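PDB 3NZR: 2-dehydro-3-deoxyphosphogluconate aldolase from Vibrio fischeri, which is, by its kind, a KDGP-family aldolase of the TIM-barrel clan, a compact chain built around a parallel beta barrel. Local coordinates for residues H36-V41 against Q90-N95; K112-G117 against W188-G193. All coordinates share one frame; numbering follows the deposited sequence.

Contact 1. Residues H36-V41 against Q90-N95; sequences HVLVGV and QPQHIN. With MG (magnesium ion), chain E.
Leu38 CD1 lies obliquely to the His93 imidazole and comes nearest to His93 CB, at 3.6 Å, while the two side chains as wholes cross at about a right angle; Asn95 OD1 sits at the ring's edge in its plane. The other flat ring, His36, turns its edge to a magnesium ion, which NE2 binds at 2.1 Å. Five waters complete an octahedron; waters 4 and 6 lie in the imidazole plane, and water 2 is opposite NE2. The Gln92 amide is reached at OE1, where Leu38 CD2 comes to 3.5 Å. With CG anti to its carbonyl carbon (chi1 -64°), Leu38 divides its branches, CD1 going to His93 and CD2 to Gln92. Polar linkage passes through a solvent molecule: water 1 donates both to Gln92 OE1, at 2.6 Å, and to Val37 O, at 3.1 Å. The extended Gln92 chain carries OE1 to that water, and its NE2 is bonded to Ser4 O, so both ends of the amide are engaged and its rotation is fixed. His36 is steadied by Asn8 O at ND1 and by Tyr10 edge-to-face. Leu38 and His93 face each other from next-but-one parallel strands of the TIM-barrel sheet, 37-42 and 93-94, with strand 67-70 between; Leu38 pairs by backbone with Leu16 and Val18, and on the outer side helix 23-32 covers Val37 and Val39, helix 79-89 Ile94.

Contact 2. Residues K112-G117 against W188-G193; sequences KSIVNG and WLEPTG
The Asn116 amide and the Glu190 carboxylate belong to side chains that cross at about a right angle, with Asn116 ND2 donating to Glu190 OE1 at 2.8 Å and an N-H...O angle of 153°. That bond carries some doubt, since OE1 stands too close to another atom of the model. Amide and carboxylate planes are 75° apart, and the second oxygen, Glu190 OE2, lies 3.4 Å from Asn116 CB. Ile114 CG2 packs against the same Glu190 OE2 at 3.7 Å; the apolar contact is made by Ile114 CG1, which abuts CZ3 at the rim of the Trp188 indole, in the ring plane, at 3.9 Å. These side chains project inward from two strands of a TIM-barrel sheet that are not adjacent but flank strand 160-163; the axes of segments 114-117 and 188-191 come within 8.4 Å. A second shell sets the polar groups. With CG between the backbone N and the carbonyl carbon (chi1 79°), Asn116 also gives ND2 to Asn95 OD1 and receives Gln96 N at OD1, which holds the amide at both ends. Ser160 OG, from the intervening strand, bonds to Glu190 OE2. Farther out, Leu189 and Pro191 face the opposite way and pack on helix 172-184.

Overall arrangement
From the N terminus, strand 16-19 leads through helix 23-32 to strand 37-42, where contact 1 opens; it closes at residues 90-95, after helix 49-61, strand 67-70 and helix 79-89. Helix 101-108 leads to residues 112-117, where contact 2 begins, and the antiparallel pair 127-129 and 143-145, helix 146-155, strand 160-163 and helix 172-184 intervene before it closes at residues 188-193. The two loops follow in series, neither enclosing nor crossing the other. They are joined where strands 93-94 and 114-119 lie side by side: Ile94 N probably bonds to Ile114 O, and Pro91 O to Ser113 OG. Each skips one strand, so they span successive parts of one sheet, centres about 10 Å apart.

Contact 1. Residues H36-V41 against Q90-N95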
loop_
_atom_site.group_PDB
_atom_site.type_symbol
_atom_site.label_atom_id
_atom_site.label_comp_id
_atom_site.label_asym_id
_atom_site.label_seq_id
_atom_site.Cartn_x
_atom_site.Cartn_y
_atom_site.Cartn_z
ATOM N N HIS A 36 19.172 -15.006 -18.513
ATOM C CA HIS A 36 17.753 -14.997 -18.299
ATOM C C HIS A 36 17.449 -15.438 -16.861
ATOM O O HIS A 36 16.780 -16.423 -16.609
ATOM C CB HIS A 36 17.033 -15.866 -19.329
ATOM C CG HIS A 36 17.336 -15.477 -20.750
ATOM N ND1 HIS A 36 17.002 -14.240 -21.262
ATOM C CD2 HIS A 36 18.060 -16.110 -21.720
ATOM C CE1 HIS A 36 17.473 -14.142 -22.506
ATOM N NE2 HIS A 36 18.098 -15.272 -22.815
ATOM N N VAL A 37 17.925 -14.631 -15.924
ATOM C CA VAL A 37 17.829 -14.999 -14.486
ATOM C C VAL A 37 17.891 -13.726 -13.645
ATOM O O VAL A 37 18.411 -12.713 -14.095
ATOM C CB VAL A 37 18.981 -15.947 -14.124
ATOM C CG1 VAL A 37 20.320 -15.211 -14.214
ATOM C CG2 VAL A 37 18.799 -16.580 -12.714
ATOM N N LEU A 38 17.373 -13.794 -12.425
ATOM C CA LEU A 38 17.619 -12.817 -11.412
ATOM C C LEU A 38 18.178 -13.563 -10.249
ATOM O O LEU A 38 17.650 -14.594 -9.905
ATOM C CB LEU A 38 16.256 -12.214 -10.965
ATOM C CG LEU A 38 15.520 -11.467 -12.012
ATOM C CD1 LEU A 38 13.996 -11.308 -11.663
ATOM C CD2 LEU A 38 16.213 -10.129 -12.223
ATOM N N VAL A 39 19.222 -13.041 -9.602
ATOM C CA VAL A 39 19.873 -13.707 -8.541
ATOM C C VAL A 39 19.482 -13.063 -7.193
ATOM O O VAL A 39 19.628 -11.824 -6.996
ATOM C CB VAL A 39 21.392 -13.576 -8.701
ATOM C CG1 VAL A 39 22.070 -13.793 -7.420
ATOM C CG2 VAL A 39 21.925 -14.517 -9.769
ATOM N N GLY A 40 18.909 -13.878 -6.321
ATOM C CA GLY A 40 18.316 -13.378 -5.075
ATOM C C GLY A 40 19.380 -13.262 -3.974
ATOM O O GLY A 40 20.199 -14.176 -3.825
ATOM N N VAL A 41 19.404 -12.095 -3.322
ATOM C CA VAL A 41 20.253 -11.791 -2.210
ATOM C C VAL A 41 19.294 -11.344 -1.097
ATOM O O VAL A 41 18.395 -10.499 -1.320
ATOM C CB VAL A 41 21.312 -10.727 -2.602
ATOM C CG1 VAL A 41 22.419 -10.624 -1.500
ATOM C CG2 VAL A 41 22.046 -11.108 -3.944
ATOM N N GLN A 90 18.899 -0.031 -6.469
ATOM C CA GLN A 90 18.246 0.067 -7.791
ATOM C C GLN A 90 18.392 -1.281 -8.548
ATOM O O GLN A 90 18.954 -1.339 -9.632
ATOM C CB GLN A 90 18.826 1.222 -8.633
ATOM C CG GLN A 90 18.570 2.626 -7.998
ATOM C CD GLN A 90 17.101 3.089 -8.092
ATOM O OE1 GLN A 90 16.525 3.149 -9.164
ATOM N NE2 GLN A 90 16.550 3.473 -6.985
ATOM N N PRO A 91 17.852 -2.358 -7.977
ATOM C CA PRO A 91 17.890 -3.667 -8.639
ATOM C C PRO A 91 16.841 -3.831 -9.720
ATOM O O PRO A 91 15.879 -3.028 -9.808
ATOM C CB PRO A 91 17.603 -4.598 -7.491
ATOM C CG PRO A 91 16.572 -3.771 -6.616
ATOM C CD PRO A 91 16.841 -2.319 -6.891
ATOM N N GLN A 92 16.981 -4.903 -10.505
ATOM C CA GLN A 92 15.943 -5.263 -11.432
ATOM C C GLN A 92 14.686 -5.757 -10.736
ATOM O O GLN A 92 13.628 -5.674 -11.362
ATOM C CB GLN A 92 16.412 -6.290 -12.440
ATOM C CG GLN A 92 17.395 -5.651 -13.435
ATOM C CD GLN A 92 18.034 -6.673 -14.405
ATOM O OE1 GLN A 92 17.587 -7.811 -14.486
ATOM N NE2 GLN A 92 19.064 -6.251 -15.127
ATOM N N HIS A 93 14.811 -6.338 -9.542
ATOM C CA HIS A 93 13.676 -7.042 -8.905
ATOM C C HIS A 93 13.675 -6.892 -7.408
ATOM O O HIS A 93 14.725 -6.961 -6.746
ATOM C CB HIS A 93 13.726 -8.519 -9.328
ATOM C CG HIS A 93 12.553 -9.322 -8.855
ATOM N ND1 HIS A 93 11.460 -9.558 -9.651
ATOM C CD2 HIS A 93 12.323 -9.950 -7.696
ATOM C CE1 HIS A 93 10.591 -10.294 -8.982
ATOM N NE2 HIS A 93 11.108 -10.583 -7.810
ATOM N N ILE A 94 12.502 -6.569 -6.853
ATOM C CA ILE A 94 12.305 -6.396 -5.442
ATOM C C ILE A 94 11.190 -7.321 -4.945
ATOM O O ILE A 94 10.126 -7.339 -5.549
ATOM C CB ILE A 94 11.888 -4.974 -5.203
ATOM C CG1 ILE A 94 12.992 -4.011 -5.628
ATOM C CG2 ILE A 94 11.635 -4.701 -3.714
ATOM C CD1 ILE A 94 12.554 -2.530 -5.788
ATOM N N ASN A 95 11.385 -8.060 -3.859
ATOM C CA ASN A 95 10.354 -8.922 -3.295
ATOM C C ASN A 95 9.706 -8.142 -2.214
ATOM O O ASN A 95 10.426 -7.534 -1.375
ATOM C CB ASN A 95 10.959 -10.139 -2.667
ATOM C CG ASN A 95 11.529 -11.092 -3.683
ATOM O OD1 ASN A 95 10.808 -11.970 -4.205
ATOM N ND2 ASN A 95 12.816 -10.993 -3.921
HETATM MG MG MG E . 18.998 -15.419 -24.765
HETATM O O HOH W 1 17.719 -10.140 -15.660
HETATM O O HOH W 2 19.885 -15.557 -26.670
HETATM O O HOH W 3 17.345 -15.754 -25.759
HETATM O O HOH W 4 19.275 -17.342 -24.557
HETATM O O HOH W 5 20.715 -15.147 -23.862
HETATM O O HOH W 6 18.641 -13.642 -25.171
#

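Contact 2. Residues K112-G117 against W188-G193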
loop_
_atom_site.group_PDB
_atom_site.type_symbol
_atom_site.label_atom_id
_atom_site.label_comp_id
_atom_site.label_asym_id
_atom_site.label_seq_id
_atom_site.Cartn_x
_atom_site.Cartn_y
_atom_site.Cartn_z
ATOM N N LYS A 112 10.634 1.009 -13.566
ATOM C CA LYS A 112 11.241 -0.093 -14.275
ATOM C C LYS A 112 11.491 -1.334 -13.421
ATOM O O LYS A 112 11.280 -2.451 -13.878
ATOM C CB LYS A 112 12.568 0.370 -14.879
ATOM C CG LYS A 112 12.400 1.347 -16.054
ATOM C CD LYS A 112 13.755 1.835 -16.592
ATOM C CE LYS A 112 13.638 3.061 -17.505
ATOM N NZ LYS A 112 12.837 2.671 -18.694
ATOM N N SER A 113 11.990 -1.154 -12.201
ATOM C CA SER A 113 12.173 -2.292 -11.287
ATOM C C SER A 113 10.860 -3.030 -11.081
ATOM O O SER A 113 9.770 -2.400 -10.895
ATOM C CB SER A 113 12.685 -1.891 -9.936
ATOM O OG SER A 113 13.900 -1.136 -9.954
ATOM N N ILE A 114 10.956 -4.357 -11.113
ATOM C CA ILE A 114 9.812 -5.224 -10.876
ATOM C C ILE A 114 9.595 -5.252 -9.349
ATOM O O ILE A 114 10.503 -5.579 -8.616
ATOM C CB ILE A 114 10.082 -6.638 -11.411
ATOM C CG1 ILE A 114 10.228 -6.612 -12.899
ATOM C CG2 ILE A 114 8.903 -7.602 -11.038
ATOM C CD1 ILE A 114 11.087 -7.639 -13.475
ATOM N N VAL A 115 8.428 -4.861 -8.865
ATOM C CA VAL A 115 8.089 -4.989 -7.445
ATOM C C VAL A 115 6.982 -6.055 -7.362
ATOM O O VAL A 115 5.833 -5.813 -7.825
ATOM C CB VAL A 115 7.588 -3.703 -6.844
ATOM C CG1 VAL A 115 7.297 -3.924 -5.258
ATOM C CG2 VAL A 115 8.641 -2.561 -6.990
ATOM N N ASN A 116 7.310 -7.186 -6.738
ATOM C CA ASN A 116 6.279 -8.212 -6.509
ATOM C C ASN A 116 5.515 -8.013 -5.232
ATOM O O ASN A 116 5.903 -7.183 -4.396
ATOM C CB ASN A 116 6.848 -9.594 -6.717
ATOM C CG ASN A 116 7.647 -10.106 -5.573
ATOM O OD1 ASN A 116 7.434 -9.740 -4.383
ATOM N ND2 ASN A 116 8.536 -11.030 -5.882
ATOM N N GLY A 117 4.369 -8.623 -5.096
ATOM C CA GLY A 117 3.582 -8.561 -3.847
ATOM C C GLY A 117 3.098 -9.940 -3.415
ATOM O O GLY A 117 2.434 -10.664 -4.188
ATOM N N TRP A 188 1.773 -9.795 -14.079
ATOM C CA TRP A 188 2.758 -10.870 -14.064
ATOM C C TRP A 188 2.644 -11.736 -12.818
ATOM O O TRP A 188 1.960 -11.388 -11.833
ATOM C CB TRP A 188 4.173 -10.306 -14.195
ATOM C CG TRP A 188 4.300 -9.352 -15.375
ATOM C CD1 TRP A 188 3.456 -9.239 -16.458
ATOM C CD2 TRP A 188 5.350 -8.417 -15.590
ATOM N NE1 TRP A 188 3.910 -8.270 -17.315
ATOM C CE2 TRP A 188 5.075 -7.758 -16.816
ATOM C CE3 TRP A 188 6.500 -8.081 -14.884
ATOM C CZ2 TRP A 188 5.903 -6.765 -17.327
ATOM C CZ3 TRP A 188 7.324 -7.113 -15.410
ATOM C CH2 TRP A 188 7.023 -6.457 -16.605
ATOM N N LEU A 189 3.344 -12.857 -12.826
ATOM C CA LEU A 189 3.164 -13.918 -11.820
ATOM C C LEU A 189 4.456 -14.577 -11.485
ATOM O O LEU A 189 5.294 -14.856 -12.357
ATOM C CB LEU A 189 2.232 -15.002 -12.444
ATOM C CG LEU A 189 1.793 -16.151 -11.549
ATOM C CD1 LEU A 189 1.035 -15.714 -10.295
ATOM C CD2 LEU A 189 0.967 -17.141 -12.425
ATOM N N GLU A 190 4.694 -14.797 -10.212
ATOM C CA GLU A 190 5.942 -15.344 -9.723
ATOM C C GLU A 190 5.592 -16.553 -8.861
ATOM O O GLU A 190 5.321 -16.477 -7.653
ATOM C CB GLU A 190 6.723 -14.286 -8.949
ATOM C CG GLU A 190 6.808 -12.994 -9.656
ATOM C CD GLU A 190 7.934 -12.120 -9.176
ATOM O OE1 GLU A 190 8.736 -12.530 -8.241
ATOM O OE2 GLU A 190 7.942 -10.944 -9.639
ATOM N N PRO A 191 5.587 -17.748 -9.467
ATOM C CA PRO A 191 5.300 -18.888 -8.609
ATOM C C PRO A 191 6.405 -19.237 -7.649
ATOM O O PRO A 191 7.544 -19.317 -8.061
ATOM C CB PRO A 191 5.081 -20.023 -9.612
ATOM C CG PRO A 191 5.037 -19.430 -10.919
ATOM C CD PRO A 191 5.722 -18.119 -10.866
ATOM N N THR A 192 6.087 -19.477 -6.373
ATOM C CA THR A 192 7.080 -19.665 -5.407
ATOM C C THR A 192 6.681 -20.703 -4.302
ATOM O O THR A 192 5.558 -20.645 -3.736
ATOM C CB THR A 192 7.450 -18.364 -4.710
ATOM O OG1 THR A 192 7.696 -17.286 -5.660
ATOM C CG2 THR A 192 8.658 -18.561 -3.827
ATOM N N GLY A 193 7.603 -21.635 -4.016
ATOM C CA GLY A 193 7.429 -22.586 -2.944
ATOM C C GLY A 193 7.292 -23.999 -3.464
ATOM O O GLY A 193 6.287 -24.289 -4.131
#